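Local coordinates for nitrate regulatory protein (Klebsiella oxytoca, PDB 4AKK) that senses nitrate and nitrite and, in response, binds the terminator in the nasF operon leader RNA to bring about transcription antitermination, at residues 107-110 against 111-115; 213-216 against 217-221; 256-259 against 260-264. One frame throughout, in Å; residues are numbered along the deposited sequence.

Contact 1: 107-110 against 111-115; sequences TRFY and AALEP
Leu113 packs back against Phe109, one helical turn earlier in helix 92-117, and its side chain can be followed outward atom by atom. Leu113 CB starts beside backbone oxygens, 3.5 Å from Tyr110 O. Leu113 CG, set anti to the carbonyl carbon (chi1 -72°), leans back over the preceding turn, 3.4 Å from Phe109 O, and sits above one face of the Phe109 ring, off-centre over its outer part. There the branches part. Leu113 CD1 reaches the far end of that ring, 3.8 Å from Phe109 CE2, and also approaches the Tyr110 ring edge-on, with Tyr110 CD1 4.2 Å away. Leu113 CD2 hangs more loosely off the same end of the Phe109 ring, near CZ.

The backbone changes underneath. Ala112 N makes a regular bond of 2.9 Å to Arg108 O, whereas Leu113 N has two weak bonds, to Phe109 O and Tyr110 O, and the helix is kinked at Pro115. Ile66 of helix 56-85 touches Phe109, Leu62 touches Leu113, and Glu37 of the second subunit packs on both Tyr110 and Leu113. This is i to i+4 and i to i+3 apolar packing near the end of a helix within the all-helical NIT nitrate-sensing region.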
loop_
_atom_site.group_PDB
_atom_site.type_symbol
_atom_site.label_atom_id
_atom_site.label_comp_id
_atom_site.label_asym_id
_atom_site.label_seq_id
_atom_site.Cartn_x
_atom_site.Cartn_y
_atom_site.Cartn_z
ATOM N N THR A 107 15.517 27.958 10.360
ATOM C CA THR A 107 16.015 28.900 9.373
ATOM C C THR A 107 16.481 28.186 8.112
ATOM O O THR A 107 16.108 28.563 7.006
ATOM C CB THR A 107 17.195 29.695 9.950
ATOM O OG1 THR A 107 16.761 30.373 11.132
ATOM C CG2 THR A 107 17.725 30.707 8.934
ATOM N N ARG A 108 17.311 27.161 8.286
ATOM C CA ARG A 108 17.804 26.389 7.157
ATOM C C ARG A 108 16.662 25.661 6.438
ATOM O O ARG A 108 16.663 25.555 5.213
ATOM C CB ARG A 108 18.843 25.375 7.621
ATOM C CG ARG A 108 20.166 25.981 8.119
ATOM C CD ARG A 108 20.990 24.922 8.848
ATOM N NE ARG A 108 22.401 25.275 8.972
ATOM C CZ ARG A 108 23.350 24.847 8.140
ATOM N NH1 ARG A 108 23.037 24.052 7.121
ATOM N NH2 ARG A 108 24.613 25.214 8.324
ATOM N N PHE A 109 15.697 25.159 7.204
ATOM C CA PHE A 109 14.534 24.464 6.645
ATOM C C PHE A 109 13.699 25.410 5.790
ATOM O O PHE A 109 13.299 25.069 4.670
ATOM C CB PHE A 109 13.673 23.877 7.769
ATOM C CG PHE A 109 12.311 23.387 7.322
ATOM C CD1 PHE A 109 12.184 22.230 6.554
ATOM C CD2 PHE A 109 11.161 24.065 7.692
ATOM C CE1 PHE A 109 10.933 21.771 6.152
ATOM C CE2 PHE A 109 9.897 23.617 7.289
ATOM C CZ PHE A 109 9.784 22.467 6.522
ATOM N N TYR A 110 13.429 26.595 6.335
ATOM C CA TYR A 110 12.629 27.604 5.640
ATOM C C TYR A 110 13.339 28.050 4.357
ATOM O O TYR A 110 12.695 28.329 3.343
ATOM C CB TYR A 110 12.350 28.805 6.553
ATOM C CG TYR A 110 11.257 28.583 7.595
ATOM C CD1 TYR A 110 10.077 27.940 7.262
ATOM C CD2 TYR A 110 11.404 29.039 8.901
ATOM C CE1 TYR A 110 9.078 27.741 8.197
ATOM C CE2 TYR A 110 10.406 28.845 9.847
ATOM C CZ TYR A 110 9.246 28.196 9.484
ATOM O OH TYR A 110 8.242 27.994 10.403
ATOM N N ALA A 111 14.668 28.101 4.409
ATOM C CA ALA A 111 15.471 28.442 3.238
ATOM C C ALA A 111 15.355 27.362 2.163
ATOM O O ALA A 111 15.126 27.665 0.986
ATOM C CB ALA A 111 16.926 28.645 3.632
ATOM N N ALA A 112 15.510 26.103 2.569
ATOM C CA ALA A 112 15.404 24.985 1.634
ATOM C C ALA A 112 14.016 24.895 0.990
ATOM O O ALA A 112 13.856 24.254 -0.048
ATOM C CB ALA A 112 15.768 23.674 2.312
ATOM N N LEU A 113 13.019 25.551 1.582
ATOM C CA LEU A 113 11.672 25.544 0.989
ATOM C C LEU A 113 11.527 26.450 -0.251
ATOM O O LEU A 113 10.678 26.195 -1.107
ATOM C CB LEU A 113 10.596 25.902 2.023
ATOM C CG LEU A 113 10.251 24.865 3.098
ATOM C CD1 LEU A 113 9.181 25.415 4.020
ATOM C CD2 LEU A 113 9.794 23.562 2.475
ATOM N N GLU A 114 12.347 27.498 -0.342
ATOM C CA GLU A 114 12.224 28.482 -1.427
ATOM C C GLU A 114 12.318 27.840 -2.811
ATOM O O GLU A 114 11.440 28.030 -3.646
ATOM C CB GLU A 114 13.264 29.613 -1.273
ATOM C CG GLU A 114 13.000 30.866 -2.134
ATOM C CD GLU A 114 13.626 30.801 -3.534
ATOM O OE1 GLU A 114 14.814 30.420 -3.649
ATOM O OE2 GLU A 114 12.935 31.152 -4.522
ATOM N N PRO A 115 13.389 27.071 -3.056
ATOM C CA PRO A 115 13.513 26.393 -4.345
ATOM C C PRO A 115 12.414 25.350 -4.555
ATOM O O PRO A 115 12.000 25.137 -5.697
ATOM C CB PRO A 115 14.892 25.725 -4.254
ATOM C CG PRO A 115 15.621 26.499 -3.226
ATOM C CD PRO A 115 14.594 26.896 -2.228
#

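Contact 2: 213-216 against 217-221; sequences GQFS and DELRQ. With EDO (1,2-ethanediol), chain D.
Ser216 caps the N-terminus of helix 217-240, and the side chains of Phe215, Leu219 and Arg220 are arranged round that cap. The serine hydroxyl lies between its own backbone N and carbonyl carbon (chi1 56°), which points Ser216 OG forward into the first turn to accept from Leu219 N at 3.1 Å, nearly straight at 170°. Ser216 O takes the next amide, Arg220 N, at 2.9 Å, so one residue satisfies two successive N-H groups of the helix start.

Phe215 and Leu219 lie on another side of this turn. Their side chains meet at a slant, Leu219 CD2 coming obliquely to the ring, 3.8 Å from Phe215 CD2. Leu219 is buried against Leu205 and Leu208 of helix 180-212, and Phe210 of that helix meets the Phe215 ring edge-to-face; the cap therefore ends a helix-to-helix connection whose two arms pack together.

Arg220 leaves the turn in a different direction. Its chain runs extended as far as CD, then bends at chi3 (75°), which carries the guanidinium back alongside the start of the helix. Asp217 OD1, 3.9 Å from Arg220 NH2, makes a long salt bridge; it sits off the plane of the group, so that no N-H aims at it. The stronger partners are Glu386, by a salt bridge, and Cys267 O, and Trp389 adds a cation-pi contact, so this arginine ties the NIT region to residues of the ANTAR region. A 1,2-ethanediol, probably from the crystallisation liquor, has O2 near both Phe215 O and Asp217 OD1; its C2 lies over the centre of one guanidinium face, so tightly, 3.1 Å from Arg220 CZ, that its exact position is doubtful.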
loop_
_atom_site.group_PDB
_atom_site.type_symbol
_atom_site.label_atom_id
_atom_site.label_comp_id
_atom_site.label_asym_id
_atom_site.label_seq_id
_atom_site.Cartn_x
_atom_site.Cartn_y
_atom_site.Cartn_z
ATOM N N GLY A 213 7.246 5.169 38.212
ATOM C CA GLY A 213 7.361 3.943 38.977
ATOM C C GLY A 213 6.265 2.951 38.609
ATOM O O GLY A 213 6.062 1.948 39.300
ATOM N N GLN A 214 5.557 3.230 37.517
ATOM C CA GLN A 214 4.532 2.312 37.016
ATOM C C GLN A 214 4.182 2.543 35.552
ATOM O O GLN A 214 4.152 3.679 35.073
ATOM C CB GLN A 214 3.258 2.403 37.860
ATOM C CG GLN A 214 2.815 3.828 38.151
ATOM C CD GLN A 214 1.400 3.902 38.698
ATOM O OE1 GLN A 214 0.664 2.914 38.682
ATOM N NE2 GLN A 214 1.013 5.079 39.179
ATOM N N PHE A 215 3.922 1.444 34.855
ATOM C CA PHE A 215 3.362 1.469 33.511
ATOM C C PHE A 215 1.904 1.007 33.565
ATOM O O PHE A 215 1.631 -0.149 33.874
ATOM C CB PHE A 215 4.161 0.545 32.574
ATOM C CG PHE A 215 5.533 1.070 32.220
ATOM C CD1 PHE A 215 6.594 0.955 33.115
ATOM C CD2 PHE A 215 5.761 1.679 30.994
ATOM C CE1 PHE A 215 7.864 1.444 32.796
ATOM C CE2 PHE A 215 7.014 2.172 30.664
ATOM C CZ PHE A 215 8.076 2.054 31.573
ATOM N N SER A 216 0.968 1.901 33.274
ATOM C CA SER A 216 -0.426 1.486 33.135
ATOM C C SER A 216 -0.527 0.522 31.964
ATOM O O SER A 216 0.397 0.438 31.153
ATOM C CB SER A 216 -1.341 2.687 32.912
ATOM O OG SER A 216 -0.922 3.444 31.796
ATOM N N ASP A 217 -1.626 -0.224 31.892
ATOM C CA ASP A 217 -1.878 -1.100 30.749
ATOM C C ASP A 217 -1.863 -0.281 29.462
ATOM O O ASP A 217 -1.421 -0.748 28.418
ATOM C CB ASP A 217 -3.211 -1.837 30.910
ATOM C CG ASP A 217 -3.152 -2.932 31.973
ATOM O OD1 ASP A 217 -2.100 -3.075 32.631
ATOM O OD2 ASP A 217 -4.157 -3.654 32.150
ATOM N N GLU A 218 -2.318 0.956 29.573
ATOM C CA GLU A 218 -2.353 1.904 28.466
ATOM C C GLU A 218 -0.952 2.306 27.980
ATOM O O GLU A 218 -0.623 2.158 26.805
ATOM C CB GLU A 218 -3.123 3.151 28.919
ATOM C CG GLU A 218 -3.105 4.297 27.934
ATOM C CD GLU A 218 -3.860 3.970 26.674
ATOM O OE1 GLU A 218 -4.941 3.356 26.790
ATOM O OE2 GLU A 218 -3.383 4.320 25.573
ATOM N N LEU A 219 -0.141 2.831 28.896
ATOM C CA LEU A 219 1.224 3.253 28.583
ATOM C C LEU A 219 2.034 2.080 28.049
ATOM O O LEU A 219 2.764 2.206 27.065
ATOM C CB LEU A 219 1.897 3.865 29.821
ATOM C CG LEU A 219 3.292 4.463 29.627
ATOM C CD1 LEU A 219 3.260 5.561 28.576
ATOM C CD2 LEU A 219 3.861 4.999 30.955
ATOM N N ARG A 220 1.882 0.928 28.686
ATOM C CA ARG A 220 2.537 -0.273 28.216
ATOM C C ARG A 220 2.161 -0.655 26.768
ATOM O O ARG A 220 3.017 -1.094 25.988
ATOM C CB ARG A 220 2.275 -1.439 29.180
ATOM C CG ARG A 220 2.826 -2.767 28.652
ATOM C CD ARG A 220 2.656 -3.902 29.651
ATOM N NE ARG A 220 1.283 -4.377 29.716
ATOM C CZ ARG A 220 0.893 -5.433 30.425
ATOM N NH1 ARG A 220 1.776 -6.114 31.143
ATOM N NH2 ARG A 220 -0.383 -5.802 30.424
ATOM N N GLN A 221 0.887 -0.515 26.400
ATOM C CA GLN A 221 0.494 -0.863 25.030
ATOM C C GLN A 221 1.123 0.134 24.046
ATOM O O GLN A 221 1.670 -0.261 23.019
ATOM C CB GLN A 221 -1.039 -0.932 24.872
ATOM C CG GLN A 221 -1.505 -1.540 23.539
ATOM C CD GLN A 221 -1.118 -3.008 23.361
ATOM O OE1 GLN A 221 -1.475 -3.867 24.172
ATOM N NE2 GLN A 221 -0.390 -3.300 22.288
HETATM C C1 EDO D . 1.489 -4.290 34.214
HETATM O O1 EDO D . 2.901 -4.076 34.067
HETATM C C2 EDO D . 0.754 -3.735 32.998
HETATM O O2 EDO D . 0.704 -2.305 33.043
#

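Contact 3: 256-259 against 260-264; sequences SLEI and EQLRR
Ser256 O accepts the amide of Glu260 at 2.9 Å, while Ser256 OG accepts from Ile259 N at 3.0 Å with a nearly linear N-H (170°). Ser256 is thus the N-cap of helix 257-267, holding two amides of the first turn, one by its side chain and one by its carbonyl. The regular i to i+4 bonds continue from there, Gln261 N to Leu257 O, Leu262 N to Glu258 O and Arg263 N to Ile259 O.

Outside this backbone each side chain meets the one a turn ahead in its own way. Ile259 CG2 comes obliquely to the guanidinium of Arg263, 3.7 Å from Arg263 NE. With CG swung to the backbone-N side (chi1 -76°) and the chain extended from there to NE, the arginine runs back along the helix, past Ile259 O and the methyl. Its NE forms a salt bridge with Glu202 of helix 180-212, and its side chain touches Ile227 and Gln230 of helix 217-240. Glu258 and Leu262 run alongside each other in the same direction, with Glu258 CG 4.2 Å from Leu262 CD1; from helix 277-312, Arg281 touches Glu258 and Trp282 touches Leu262. On the exposed side, the Gln261 chain slants across Leu257, and Leu257 meets Glu260 at about a right angle.

Chemically, then, Ser256 satisfies two amides at the helix start, and Arg263 packs its carbon chain on Ile259 while its charge is paired with Glu202, linking helix 257-267 to helix 180-212; Glu202 probably also offsets the charge of nearby Arg289.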
loop_
_atom_site.group_PDB
_atom_site.type_symbol
_atom_site.label_atom_id
_atom_site.label_comp_id
_atom_site.label_asym_id
_atom_site.label_seq_id
_atom_site.Cartn_x
_atom_site.Cartn_y
_atom_site.Cartn_z
ATOM N N SER A 256 21.036 -3.267 22.086
ATOM C CA SER A 256 21.485 -2.946 23.441
ATOM C C SER A 256 20.875 -3.892 24.456
ATOM O O SER A 256 19.650 -3.988 24.574
ATOM C CB SER A 256 21.094 -1.516 23.814
ATOM O OG SER A 256 21.141 -1.326 25.223
ATOM N N LEU A 257 21.732 -4.577 25.201
ATOM C CA LEU A 257 21.285 -5.493 26.248
ATOM C C LEU A 257 20.555 -4.737 27.373
ATOM O O LEU A 257 19.540 -5.200 27.920
ATOM C CB LEU A 257 22.498 -6.257 26.803
ATOM C CG LEU A 257 22.256 -7.542 27.596
ATOM C CD1 LEU A 257 22.213 -7.248 29.069
ATOM C CD2 LEU A 257 20.967 -8.230 27.145
ATOM N N GLU A 258 21.071 -3.567 27.718
ATOM C CA GLU A 258 20.455 -2.790 28.782
ATOM C C GLU A 258 19.040 -2.354 28.383
ATOM O O GLU A 258 18.099 -2.542 29.144
ATOM C CB GLU A 258 21.308 -1.577 29.154
ATOM C CG GLU A 258 20.807 -0.861 30.397
ATOM C CD GLU A 258 21.710 0.281 30.826
ATOM O OE1 GLU A 258 22.486 0.773 29.982
ATOM O OE2 GLU A 258 21.632 0.692 32.005
ATOM N N ILE A 259 18.894 -1.787 27.189
ATOM C CA ILE A 259 17.566 -1.425 26.683
ATOM C C ILE A 259 16.637 -2.638 26.609
ATOM O O ILE A 259 15.472 -2.565 26.985
ATOM C CB ILE A 259 17.639 -0.744 25.311
ATOM C CG1 ILE A 259 18.312 0.625 25.459
ATOM C CG2 ILE A 259 16.229 -0.612 24.715
ATOM C CD1 ILE A 259 18.620 1.343 24.151
ATOM N N GLU A 260 17.159 -3.761 26.134
ATOM C CA GLU A 260 16.352 -4.962 26.048
ATOM C C GLU A 260 15.849 -5.432 27.410
ATOM O O GLU A 260 14.694 -5.837 27.543
ATOM C CB GLU A 260 17.104 -6.072 25.313
ATOM C CG GLU A 260 16.925 -6.009 23.801
ATOM C CD GLU A 260 17.907 -6.894 23.047
ATOM O OE1 GLU A 260 18.670 -7.639 23.703
ATOM O OE2 GLU A 260 17.916 -6.840 21.796
ATOM N N GLN A 261 16.707 -5.366 28.421
ATOM C CA GLN A 261 16.305 -5.754 29.775
ATOM C C GLN A 261 15.262 -4.810 30.347
ATOM O O GLN A 261 14.306 -5.236 31.003
ATOM C CB GLN A 261 17.510 -5.769 30.710
ATOM C CG GLN A 261 18.579 -6.770 30.328
ATOM C CD GLN A 261 19.837 -6.602 31.176
ATOM O OE1 GLN A 261 20.220 -5.483 31.522
ATOM N NE2 GLN A 261 20.483 -7.713 31.511
ATOM N N LEU A 262 15.469 -3.516 30.127
ATOM C CA LEU A 262 14.521 -2.522 30.620
ATOM C C LEU A 262 13.164 -2.635 29.901
ATOM O O LEU A 262 12.125 -2.385 30.495
ATOM C CB LEU A 262 15.111 -1.111 30.509
ATOM C CG LEU A 262 16.275 -0.843 31.484
ATOM C CD1 LEU A 262 16.969 0.495 31.221
ATOM C CD2 LEU A 262 15.768 -0.904 32.905
ATOM N N ARG A 263 13.175 -3.031 28.631
ATOM C CA ARG A 263 11.917 -3.232 27.913
ATOM C C ARG A 263 11.132 -4.352 28.588
ATOM O O ARG A 263 9.927 -4.235 28.827
ATOM C CB ARG A 263 12.171 -3.580 26.447
ATOM C CG ARG A 263 12.587 -2.414 25.550
ATOM C CD ARG A 263 12.934 -2.973 24.172
ATOM N NE ARG A 263 13.145 -1.948 23.158
ATOM C CZ ARG A 263 13.492 -2.212 21.900
ATOM N NH1 ARG A 263 13.667 -3.468 21.506
ATOM N NH2 ARG A 263 13.667 -1.222 21.032
ATOM N N ARG A 264 11.830 -5.431 28.912
ATOM C CA ARG A 264 11.195 -6.576 29.545
ATOM C C ARG A 264 10.621 -6.217 30.907
ATOM O O ARG A 264 9.528 -6.665 31.273
ATOM C CB ARG A 264 12.166 -7.749 29.659
ATOM C CG ARG A 264 11.549 -8.932 30.367
ATOM C CD ARG A 264 12.432 -10.167 30.320
ATOM N NE ARG A 264 12.042 -11.107 31.367
ATOM C CZ ARG A 264 10.885 -11.764 31.394
ATOM N NH1 ARG A 264 9.994 -11.592 30.424
ATOM N NH2 ARG A 264 10.618 -12.595 32.395
#

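The three contacts follow one another in the chain, all within the NIT nitrate-sensing region, and none touches another. Contact 1 lies on the opposite side of the chain's centre from the other two, its centre 40 Å from that of contact 2 and 39 Å from that of contact 3. Contacts 2 and 3 are neighbours, with centres 16 Å apart and nearest atoms about 6 Å apart. Both start helices with a serine N-cap and both pack on helix 180-212, where Phe210 meets Phe215 of one and Leu262 of the other. The 1,2-ethanediol of contact 2 also bonds Thr268 O, just beyond the helix of contact 3, whereas contact 1 lies toward the second subunit.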